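Local coordinates for protein hydrazine synthase subunit beta (Candidatus Kuenenia stuttgartiensis, PDB 5C2V) that forms part of the hydrazine synthase complex, which condenses nitric oxide with ammonium to hydrazine, and may modulate passage of the hydroxylamine intermediate between active sites, at residues 201-212 / 224-235; 192-200 / 257-268. All blocks are in the same frame, centred on the assembly; numbering follows the deposited sequence.

Interaction 1 of 2, residues 201-212 / 224-235; sequences GKYIAVTHQTPK and QVFTNNVTIIET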
loop_
_atom_site.group_PDB
_atom_site.type_symbol
_atom_site.label_atom_id
_atom_site.label_comp_id
_atom_site.label_asym_id
_atom_site.label_seq_id
_atom_site.Cartn_x
_atom_site.Cartn_y
_atom_site.Cartn_z
ATOM N N GLY B 201 19.565 -43.563 -3.292
ATOM C CA GLY B 201 18.430 -44.453 -3.471
ATOM C C GLY B 201 17.172 -44.070 -2.712
ATOM O O GLY B 201 16.277 -44.896 -2.535
ATOM N N LYS B 202 17.100 -42.823 -2.257
ATOM C CA LYS B 202 15.935 -42.358 -1.508
ATOM C C LYS B 202 14.859 -41.733 -2.397
ATOM O O LYS B 202 13.754 -41.452 -1.932
ATOM C CB LYS B 202 16.361 -41.352 -0.439
ATOM C CG LYS B 202 17.200 -41.950 0.678
ATOM C CD LYS B 202 17.829 -40.861 1.530
ATOM C CE LYS B 202 16.783 -39.892 2.055
ATOM N NZ LYS B 202 17.408 -38.749 2.773
ATOM N N TYR B 203 15.178 -41.518 -3.669
ATOM C CA TYR B 203 14.243 -40.872 -4.587
ATOM C C TYR B 203 14.343 -41.436 -6.000
ATOM O O TYR B 203 15.379 -41.976 -6.392
ATOM C CB TYR B 203 14.484 -39.359 -4.637
ATOM C CG TYR B 203 14.617 -38.684 -3.291
ATOM C CD1 TYR B 203 13.495 -38.249 -2.596
ATOM C CD2 TYR B 203 15.865 -38.464 -2.722
ATOM C CE1 TYR B 203 13.615 -37.625 -1.368
ATOM C CE2 TYR B 203 15.993 -37.841 -1.496
ATOM C CZ TYR B 203 14.864 -37.424 -0.822
ATOM O OH TYR B 203 14.986 -36.803 0.400
ATOM N N ILE B 204 13.263 -41.304 -6.764
ATOM C CA ILE B 204 13.308 -41.582 -8.196
ATOM C C ILE B 204 12.712 -40.426 -8.988
ATOM O O ILE B 204 11.739 -39.802 -8.562
ATOM C CB ILE B 204 12.561 -42.880 -8.571
ATOM C CG1 ILE B 204 11.154 -42.890 -7.975
ATOM C CG2 ILE B 204 13.341 -44.100 -8.110
ATOM C CD1 ILE B 204 10.328 -44.090 -8.384
ATOM N N ALA B 205 13.308 -40.135 -10.139
ATOM C CA ALA B 205 12.792 -39.100 -11.025
ATOM C C ALA B 205 12.136 -39.733 -12.247
ATOM O O ALA B 205 12.658 -40.699 -12.813
ATOM C CB ALA B 205 13.901 -38.149 -11.445
ATOM N N VAL B 206 10.981 -39.195 -12.631
ATOM C CA VAL B 206 10.242 -39.682 -13.793
ATOM C C VAL B 206 9.759 -38.526 -14.667
ATOM O O VAL B 206 8.994 -37.677 -14.213
ATOM C CB VAL B 206 9.023 -40.533 -13.372
ATOM C CG1 VAL B 206 8.167 -40.875 -14.583
ATOM C CG2 VAL B 206 9.471 -41.798 -12.649
ATOM N N THR B 207 10.201 -38.497 -15.920
ATOM C CA THR B 207 9.763 -37.467 -16.860
ATOM C C THR B 207 8.451 -37.851 -17.533
ATOM O O THR B 207 8.284 -38.988 -17.977
ATOM C CB THR B 207 10.818 -37.201 -17.949
ATOM O OG1 THR B 207 11.366 -38.446 -18.403
ATOM C CG2 THR B 207 11.935 -36.328 -17.410
ATOM N N HIS B 208 7.526 -36.899 -17.615
ATOM C CA HIS B 208 6.229 -37.155 -18.231
ATOM C C HIS B 208 5.496 -35.868 -18.593
ATOM O O HIS B 208 6.024 -34.766 -18.431
ATOM C CB HIS B 208 5.354 -37.997 -17.301
ATOM C CG HIS B 208 4.956 -37.288 -16.045
ATOM N ND1 HIS B 208 3.837 -36.489 -15.962
ATOM C CD2 HIS B 208 5.532 -37.255 -14.817
ATOM C CE1 HIS B 208 3.737 -35.996 -14.741
ATOM N NE2 HIS B 208 4.753 -36.447 -14.028
ATOM N N GLN B 209 4.272 -36.025 -19.086
ATOM C CA GLN B 209 3.421 -34.891 -19.417
ATOM C C GLN B 209 2.119 -34.931 -18.629
ATOM O O GLN B 209 1.640 -35.999 -18.250
ATOM C CB GLN B 209 3.114 -34.860 -20.916
ATOM C CG GLN B 209 4.244 -34.335 -21.780
ATOM C CD GLN B 209 3.830 -34.159 -23.228
ATOM O OE1 GLN B 209 3.202 -35.037 -23.817
ATOM N NE2 GLN B 209 4.176 -33.015 -23.806
ATOM N N THR B 210 1.557 -33.754 -18.379
ATOM C CA THR B 210 0.249 -33.640 -17.757
ATOM C C THR B 210 -0.746 -33.057 -18.749
ATOM O O THR B 210 -0.698 -31.865 -19.062
ATOM C CB THR B 210 0.295 -32.750 -16.500
ATOM O OG1 THR B 210 1.264 -33.261 -15.577
ATOM C CG2 THR B 210 -1.071 -32.687 -15.831
ATOM N N PRO B 211 -1.648 -33.905 -19.259
ATOM C CA PRO B 211 -2.750 -33.448 -20.104
ATOM C C PRO B 211 -3.853 -32.829 -19.264
ATOM O O PRO B 211 -4.055 -33.278 -18.136
ATOM C CB PRO B 211 -3.240 -34.737 -20.783
ATOM C CG PRO B 211 -2.537 -35.887 -20.071
ATOM C CD PRO B 211 -1.790 -35.326 -18.903
ATOM N N LYS B 212 -4.560 -31.828 -19.772
ATOM C CA LYS B 212 -5.871 -31.595 -19.203
ATOM C C LYS B 212 -6.829 -32.142 -20.248
ATOM O O LYS B 212 -7.078 -31.513 -21.277
ATOM C CB LYS B 212 -6.108 -30.110 -18.921
ATOM C CG LYS B 212 -4.827 -29.300 -18.710
ATOM C CD LYS B 212 -4.156 -29.584 -17.377
ATOM C CE LYS B 212 -2.871 -28.777 -17.232
ATOM N NZ LYS B 212 -2.290 -28.883 -15.864
ATOM N N GLN B 224 -2.908 -25.074 -21.249
ATOM C CA GLN B 224 -4.312 -25.476 -21.191
ATOM C C GLN B 224 -4.519 -26.914 -21.656
ATOM O O GLN B 224 -5.417 -27.607 -21.181
ATOM C CB GLN B 224 -5.180 -24.538 -22.034
ATOM C CG GLN B 224 -6.656 -24.912 -22.011
ATOM C CD GLN B 224 -7.381 -24.540 -23.283
ATOM O OE1 GLN B 224 -7.017 -23.585 -23.962
ATOM N NE2 GLN B 224 -8.411 -25.306 -23.619
ATOM N N VAL B 225 -3.691 -27.355 -22.594
ATOM C CA VAL B 225 -3.800 -28.706 -23.126
ATOM C C VAL B 225 -2.763 -29.613 -22.476
ATOM O O VAL B 225 -3.108 -30.564 -21.774
ATOM C CB VAL B 225 -3.628 -28.726 -24.655
ATOM C CG1 VAL B 225 -3.742 -30.147 -25.183
ATOM C CG2 VAL B 225 -4.661 -27.823 -25.314
ATOM N N PHE B 226 -1.490 -29.315 -22.714
ATOM C CA PHE B 226 -0.402 -30.071 -22.109
ATOM C C PHE B 226 0.536 -29.198 -21.287
ATOM O O PHE B 226 0.865 -28.078 -21.679
ATOM C CB PHE B 226 0.410 -30.796 -23.184
ATOM C CG PHE B 226 -0.149 -32.129 -23.576
ATOM C CD1 PHE B 226 -0.028 -33.220 -22.733
ATOM C CD2 PHE B 226 -0.783 -32.294 -24.794
ATOM C CE1 PHE B 226 -0.537 -34.451 -23.095
ATOM C CE2 PHE B 226 -1.295 -33.523 -25.162
ATOM C CZ PHE B 226 -1.170 -34.602 -24.311
ATOM N N THR B 227 0.957 -29.718 -20.139
ATOM C CA THR B 227 2.102 -29.167 -19.427
ATOM C C THR B 227 3.151 -30.263 -19.358
ATOM O O THR B 227 2.826 -31.438 -19.482
ATOM C CB THR B 227 1.754 -28.680 -18.007
ATOM O OG1 THR B 227 1.362 -29.794 -17.195
ATOM C CG2 THR B 227 0.629 -27.658 -18.049
ATOM N N ASN B 228 4.409 -29.886 -19.185
ATOM C CA ASN B 228 5.473 -30.878 -19.133
ATOM C C ASN B 228 6.117 -30.931 -17.758
ATOM O O ASN B 228 6.516 -29.903 -17.210
ATOM C CB ASN B 228 6.509 -30.583 -20.205
ATOM C CG ASN B 228 5.913 -30.596 -21.597
ATOM O OD1 ASN B 228 5.878 -31.631 -22.260
ATOM N ND2 ASN B 228 5.452 -29.437 -22.054
ATOM N N ASN B 229 6.217 -32.134 -17.202
ATOM C CA ASN B 229 6.570 -32.274 -15.797
ATOM C C ASN B 229 7.593 -33.361 -15.489
ATOM O O ASN B 229 7.721 -34.348 -16.217
ATOM C CB ASN B 229 5.303 -32.542 -14.979
ATOM C CG ASN B 229 4.230 -31.497 -15.208
ATOM O OD1 ASN B 229 3.387 -31.641 -16.094
ATOM N ND2 ASN B 229 4.257 -30.435 -14.410
ATOM N N VAL B 230 8.319 -33.156 -14.395
ATOM C CA VAL B 230 9.183 -34.177 -13.823
ATOM C C VAL B 230 8.686 -34.486 -12.412
ATOM O O VAL B 230 8.381 -33.576 -11.637
ATOM C CB VAL B 230 10.663 -33.730 -13.793
ATOM C CG1 VAL B 230 10.797 -32.340 -13.187
ATOM C CG2 VAL B 230 11.518 -34.742 -13.041
ATOM N N THR B 231 8.577 -35.769 -12.088
ATOM C CA THR B 231 8.038 -36.177 -10.798
ATOM C C THR B 231 9.080 -36.887 -9.940
ATOM O O THR B 231 9.724 -37.839 -10.382
ATOM C CB THR B 231 6.813 -37.096 -10.968
ATOM O OG1 THR B 231 5.733 -36.347 -11.542
ATOM C CG2 THR B 231 6.368 -37.657 -9.625
ATOM N N ILE B 232 9.237 -36.407 -8.711
ATOM C CA ILE B 232 10.139 -37.017 -7.746
ATOM C C ILE B 232 9.354 -37.839 -6.731
ATOM O O ILE B 232 8.495 -37.311 -6.024
ATOM C CB ILE B 232 10.974 -35.958 -7.001
ATOM C CG1 ILE B 232 11.620 -34.989 -7.994
ATOM C CG2 ILE B 232 12.024 -36.624 -6.126
ATOM C CD1 ILE B 232 12.568 -35.655 -8.966
ATOM N N ILE B 233 9.648 -39.133 -6.666
ATOM C CA ILE B 233 8.973 -40.025 -5.732
ATOM C C ILE B 233 9.931 -40.499 -4.643
ATOM O O ILE B 233 11.024 -40.988 -4.936
ATOM C CB ILE B 233 8.375 -41.251 -6.454
ATOM C CG1 ILE B 233 7.261 -40.819 -7.410
ATOM C CG2 ILE B 233 7.850 -42.268 -5.449
ATOM C CD1 ILE B 233 6.591 -41.974 -8.125
ATOM N N GLU B 234 9.515 -40.350 -3.390
ATOM C CA GLU B 234 10.320 -40.789 -2.258
ATOM C C GLU B 234 10.166 -42.296 -2.068
ATOM O O GLU B 234 9.060 -42.799 -1.864
ATOM C CB GLU B 234 9.918 -40.032 -0.992
ATOM C CG GLU B 234 10.244 -38.547 -1.047
ATOM C CD GLU B 234 9.738 -37.787 0.162
ATOM O OE1 GLU B 234 8.745 -38.234 0.775
ATOM O OE2 GLU B 234 10.328 -36.737 0.493
ATOM N N THR B 235 11.286 -43.009 -2.129
ATOM C CA THR B 235 11.276 -44.468 -2.164
ATOM C C THR B 235 10.904 -45.115 -0.832
ATOM O O THR B 235 10.680 -46.324 -0.768
ATOM C CB THR B 235 12.643 -45.013 -2.605
ATOM O OG1 THR B 235 13.615 -44.752 -1.586
ATOM C CG2 THR B 235 13.080 -44.354 -3.902
HETATM O O HOH W 1 12.904 -37.723 1.758
#

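Interaction 2 of 2, residues 192-200 / 257-268; sequences LRDVVYTPD and YGMAMDPKGKYL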
loop_
_atom_site.group_PDB
_atom_site.type_symbol
_atom_site.label_atom_id
_atom_site.label_comp_id
_atom_site.label_asym_id
_atom_site.label_seq_id
_atom_site.Cartn_x
_atom_site.Cartn_y
_atom_site.Cartn_z
ATOM N N LEU B 192 5.179 -41.517 -20.074
ATOM C CA LEU B 192 6.325 -41.594 -19.175
ATOM C C LEU B 192 7.484 -42.168 -19.978
ATOM O O LEU B 192 7.445 -43.326 -20.396
ATOM C CB LEU B 192 6.025 -42.505 -17.977
ATOM C CG LEU B 192 5.072 -42.157 -16.828
ATOM C CD1 LEU B 192 3.684 -41.758 -17.309
ATOM C CD2 LEU B 192 4.973 -43.351 -15.889
ATOM N N ARG B 193 8.518 -41.359 -20.192
ATOM C CA ARG B 193 9.644 -41.797 -21.010
ATOM C C ARG B 193 10.888 -42.343 -20.300
ATOM O O ARG B 193 11.737 -42.961 -20.944
ATOM C CB ARG B 193 10.066 -40.633 -21.909
ATOM C CG ARG B 193 9.004 -40.212 -22.910
ATOM C CD ARG B 193 8.779 -41.303 -23.944
ATOM N NE ARG B 193 7.455 -41.896 -23.813
ATOM C CZ ARG B 193 6.441 -41.642 -24.629
ATOM N NH1 ARG B 193 6.598 -40.811 -25.653
ATOM N NH2 ARG B 193 5.269 -42.219 -24.414
ATOM N N ASP B 194 11.008 -42.126 -18.992
ATOM C CA ASP B 194 12.205 -42.579 -18.279
ATOM C C ASP B 194 12.008 -42.650 -16.764
ATOM O O ASP B 194 11.095 -42.029 -16.220
ATOM C CB ASP B 194 13.393 -41.669 -18.608
ATOM C CG ASP B 194 14.721 -42.404 -18.565
ATOM O OD1 ASP B 194 14.779 -43.503 -17.975
ATOM O OD2 ASP B 194 15.708 -41.883 -19.128
ATOM N N VAL B 195 12.870 -43.403 -16.089
ATOM C CA VAL B 195 12.949 -43.359 -14.631
ATOM C C VAL B 195 14.400 -43.498 -14.158
ATOM O O VAL B 195 15.125 -44.376 -14.624
ATOM C CB VAL B 195 12.079 -44.459 -13.983
ATOM C CG1 VAL B 195 12.292 -45.801 -14.676
ATOM C CG2 VAL B 195 12.349 -44.556 -12.487
ATOM N N VAL B 196 14.827 -42.632 -13.241
ATOM C CA VAL B 196 16.177 -42.748 -12.685
ATOM C C VAL B 196 16.180 -42.749 -11.159
ATOM O O VAL B 196 15.251 -42.256 -10.527
ATOM C CB VAL B 196 17.103 -41.613 -13.175
ATOM C CG1 VAL B 196 17.326 -41.711 -14.676
ATOM C CG2 VAL B 196 16.539 -40.255 -12.792
ATOM N N TYR B 197 17.239 -43.310 -10.582
ATOM C CA TYR B 197 17.409 -43.363 -9.132
ATOM C C TYR B 197 18.466 -42.369 -8.666
ATOM O O TYR B 197 19.438 -42.106 -9.374
ATOM C CB TYR B 197 17.806 -44.772 -8.682
ATOM C CG TYR B 197 16.717 -45.555 -7.980
ATOM C CD1 TYR B 197 16.392 -45.297 -6.655
ATOM C CD2 TYR B 197 16.035 -46.572 -8.634
ATOM C CE1 TYR B 197 15.405 -46.018 -6.008
ATOM C CE2 TYR B 197 15.050 -47.297 -7.996
ATOM C CZ TYR B 197 14.736 -47.016 -6.684
ATOM O OH TYR B 197 13.753 -47.738 -6.046
ATOM N N THR B 198 18.271 -41.817 -7.474
ATOM C CA THR B 198 19.292 -40.987 -6.849
ATOM C C THR B 198 20.369 -41.891 -6.252
ATOM O O THR B 198 20.071 -43.004 -5.821
ATOM C CB THR B 198 18.698 -40.076 -5.756
ATOM O OG1 THR B 198 17.991 -40.871 -4.795
ATOM C CG2 THR B 198 17.746 -39.062 -6.368
ATOM N N PRO B 199 21.628 -41.421 -6.242
ATOM C CA PRO B 199 22.773 -42.199 -5.751
ATOM C C PRO B 199 22.580 -42.791 -4.352
ATOM O O PRO B 199 23.148 -43.842 -4.059
ATOM C CB PRO B 199 23.907 -41.173 -5.746
ATOM C CG PRO B 199 23.548 -40.239 -6.843
ATOM C CD PRO B 199 22.052 -40.127 -6.810
ATOM N N ASP B 200 21.798 -42.127 -3.505
ATOM C CA ASP B 200 21.516 -42.648 -2.172
ATOM C C ASP B 200 20.291 -43.561 -2.177
ATOM O O ASP B 200 20.013 -44.249 -1.194
ATOM C CB ASP B 200 21.320 -41.499 -1.179
ATOM C CG ASP B 200 20.210 -40.553 -1.592
ATOM O OD1 ASP B 200 19.777 -40.614 -2.761
ATOM O OD2 ASP B 200 19.777 -39.742 -0.747
ATOM N N TYR B 257 12.161 -36.609 -22.382
ATOM C CA TYR B 257 12.365 -38.041 -22.599
ATOM C C TYR B 257 13.417 -38.691 -21.713
ATOM O O TYR B 257 13.092 -39.385 -20.752
ATOM C CB TYR B 257 12.759 -38.294 -24.055
ATOM C CG TYR B 257 11.608 -38.576 -24.987
ATOM C CD1 TYR B 257 10.579 -37.662 -25.140
ATOM C CD2 TYR B 257 11.566 -39.745 -25.735
ATOM C CE1 TYR B 257 9.529 -37.908 -25.997
ATOM C CE2 TYR B 257 10.519 -40.000 -26.600
ATOM C CZ TYR B 257 9.502 -39.077 -26.725
ATOM O OH TYR B 257 8.453 -39.317 -27.581
ATOM N N GLY B 258 14.680 -38.453 -22.046
ATOM C CA GLY B 258 15.780 -39.149 -21.407
ATOM C C GLY B 258 16.285 -38.446 -20.170
ATOM O O GLY B 258 16.212 -37.222 -20.066
ATOM N N MET B 259 16.815 -39.220 -19.233
ATOM C CA MET B 259 17.345 -38.646 -18.008
ATOM C C MET B 259 18.709 -39.203 -17.632
ATOM O O MET B 259 18.997 -40.385 -17.829
ATOM C CB MET B 259 16.369 -38.854 -16.850
ATOM C CG MET B 259 15.280 -37.800 -16.770
ATOM S SD MET B 259 14.239 -38.020 -15.319
ATOM C CE MET B 259 13.643 -39.682 -15.601
ATOM N N ALA B 260 19.546 -38.326 -17.092
ATOM C CA ALA B 260 20.849 -38.708 -16.576
ATOM C C ALA B 260 21.038 -38.102 -15.191
ATOM O O ALA B 260 20.890 -36.891 -15.005
ATOM C CB ALA B 260 21.953 -38.260 -17.519
ATOM N N MET B 261 21.349 -38.955 -14.222
ATOM C CA MET B 261 21.527 -38.526 -12.841
ATOM C C MET B 261 23.001 -38.335 -12.511
ATOM O O MET B 261 23.823 -39.213 -12.779
ATOM C CB MET B 261 20.902 -39.543 -11.881
ATOM C CG MET B 261 21.116 -39.230 -10.408
ATOM S SD MET B 261 20.221 -37.763 -9.862
ATOM C CE MET B 261 18.527 -38.326 -10.010
ATOM N N ASP B 262 23.330 -37.180 -11.938
ATOM C CA ASP B 262 24.691 -36.895 -11.497
ATOM C C ASP B 262 25.135 -37.942 -10.481
ATOM O O ASP B 262 24.363 -38.311 -9.595
ATOM C CB ASP B 262 24.775 -35.488 -10.898
ATOM C CG ASP B 262 26.197 -35.066 -10.587
ATOM O OD1 ASP B 262 26.852 -34.479 -11.474
ATOM O OD2 ASP B 262 26.662 -35.325 -9.456
ATOM N N PRO B 263 26.378 -38.434 -10.615
ATOM C CA PRO B 263 26.910 -39.491 -9.744
ATOM C C PRO B 263 26.820 -39.159 -8.257
ATOM O O PRO B 263 26.637 -40.063 -7.443
ATOM C CB PRO B 263 28.377 -39.609 -10.187
ATOM C CG PRO B 263 28.659 -38.362 -10.973
ATOM C CD PRO B 263 27.364 -38.016 -11.624
ATOM N N LYS B 264 26.964 -37.885 -7.907
ATOM C CA LYS B 264 26.834 -37.461 -6.518
ATOM C C LYS B 264 25.433 -36.933 -6.208
ATOM O O LYS B 264 25.152 -36.512 -5.085
ATOM C CB LYS B 264 27.893 -36.411 -6.184
ATOM C CG LYS B 264 29.315 -36.948 -6.276
ATOM C CD LYS B 264 30.344 -35.906 -5.880
ATOM C CE LYS B 264 31.758 -36.436 -6.042
ATOM N NZ LYS B 264 32.777 -35.404 -5.705
ATOM N N GLY B 265 24.558 -36.957 -7.210
ATOM C CA GLY B 265 23.178 -36.537 -7.033
ATOM C C GLY B 265 23.002 -35.031 -6.992
ATOM O O GLY B 265 22.022 -34.529 -6.441
ATOM N N LYS B 266 23.952 -34.309 -7.577
ATOM C CA LYS B 266 23.916 -32.849 -7.575
ATOM C C LYS B 266 22.956 -32.278 -8.616
ATOM O O LYS B 266 22.234 -31.319 -8.340
ATOM C CB LYS B 266 25.316 -32.280 -7.813
ATOM C CG LYS B 266 26.403 -32.903 -6.956
ATOM C CD LYS B 266 27.618 -31.994 -6.874
ATOM C CE LYS B 266 28.877 -32.788 -6.583
ATOM N NZ LYS B 266 29.424 -32.502 -5.228
ATOM N N TYR B 267 22.951 -32.863 -9.809
ATOM C CA TYR B 267 22.152 -32.332 -10.909
ATOM C C TYR B 267 21.300 -33.394 -11.593
ATOM O O TYR B 267 21.614 -34.583 -11.546
ATOM C CB TYR B 267 23.055 -31.669 -11.952
ATOM C CG TYR B 267 23.879 -30.521 -11.425
ATOM C CD1 TYR B 267 23.364 -29.233 -11.383
ATOM C CD2 TYR B 267 25.179 -30.722 -10.979
ATOM C CE1 TYR B 267 24.116 -28.177 -10.905
ATOM C CE2 TYR B 267 25.938 -29.674 -10.498
ATOM C CZ TYR B 267 25.401 -28.403 -10.464
ATOM O OH TYR B 267 26.155 -27.355 -9.987
ATOM N N LEU B 268 20.220 -32.953 -12.230
ATOM C CA LEU B 268 19.421 -33.840 -13.068
ATOM C C LEU B 268 19.445 -33.352 -14.512
ATOM O O LEU B 268 19.293 -32.157 -14.776
ATOM C CB LEU B 268 17.981 -33.930 -12.561
ATOM C CG LEU B 268 17.073 -34.896 -13.328
ATOM C CD1 LEU B 268 17.646 -36.305 -13.305
ATOM C CD2 LEU B 268 15.660 -34.880 -12.764
#

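Interaction 1 of 2, residues 201-212 / 224-235
His208 and Thr231 meet on the face of the sheet that also carries Ile204, Val206 and Thr210. His208 CG stands between the backbone N and the carbonyl carbon (chi1 67°), which swings the imidazole across to the partner strand. NE2 and Thr231 OG1 share a hydrogen bond of 2.7 Å at the ring edge. One ring face lies over Asn229 O. Asn229 OD1 is gripped by two hydroxyls. Thr227 OG1 donates in the carbonyl plane, on a lone pair, whereas Thr210 OG1 comes from above that plane at 2.7 Å. Strands 203-211 and 226-234 are the two central strands of an antiparallel four-stranded blade of the beta-propeller, and paired backbone bonds run along them. On the other face, Gln209 and Asn228 lie side by side with their amide planes 37° apart. Gln209 NE2 donates to Asn228 OD1 at 2.7 Å. Gln209 OE1 sits over one face of the Phe226 ring, and Pro211 CB packs 3.6 Å from Phe226 CE1. Trp78 and Tyr61 of the gamma subunit also meet that ring. Further along, Glu234 CG touches the edge of the Tyr203 ring at CE1 (3.5 Å). Tyr203 OH hydrogen-bonds to Arg291 NE, and Glu234 OE1 to Lys240 N.

Interaction 2 of 2, residues 192-200 / 257-268
The bend at chi2 (-67°) lays CG and CD of Arg193 over one face of the Tyr257 ring; a further bend at chi3 directs the guanidinium. CD makes a CH-pi contact, 3.6 Å from the ring centroid. The guanidinium plane stands 77° from the ring and turns its edge to the phenol end. Glu69 of the gamma subunit meets both polar ends, with a salt bridge to Arg193 NH1 and a hydrogen bond to Tyr257 OH. Arg193 NH2 has a second acidic partner in Asp161. Next along, Asp194 OD2 accepts from Met259 N at 2.9 Å, on the anti side, tilted out of the carboxylate plane. Met259 bends at its last torsion and brings CE to 3.6 Å from Asp194 CB. Val196 splits its methyls: CG1 packs on Met259 CB at 3.7 Å, and CG2 reaches Met261 CE and, at 4.1 Å, Leu268 CD1. Met261 CG also touches Pro199 CD. Pro199 packs against the type I turn from Asp262 to Gly265. Strands 192-197 and 257-261 run nearly parallel, 10° apart, as first strands of successive propeller blades. Strand 203-211, the neighbour of 190-197 in its blade, sets Thr207 against Asp194 and Met259, while strand 155-160 of the preceding blade packs on Val195.

Overall arrangement
From the N terminus the chain reaches segment 192-200 first, on the opening strand of one propeller blade. It turns into 201-212, passes through an 11-residue connection without helix or strand, and returns along 224-235. Interaction 1 closes this short loop and joins the two middle strands of the blade. After strand 241-245 the chain enters the next blade at 257-268. Interaction 2 closes the longer loop there, so interaction 1 lies wholly within its span. One contact lies within a blade and the other joins it to the next. They meet directly: Ala205 N lies 2.9 Å from Val196 O, and Thr207 OG1 lies 3.1 Å from Tyr257 O, both probable hydrogen bonds.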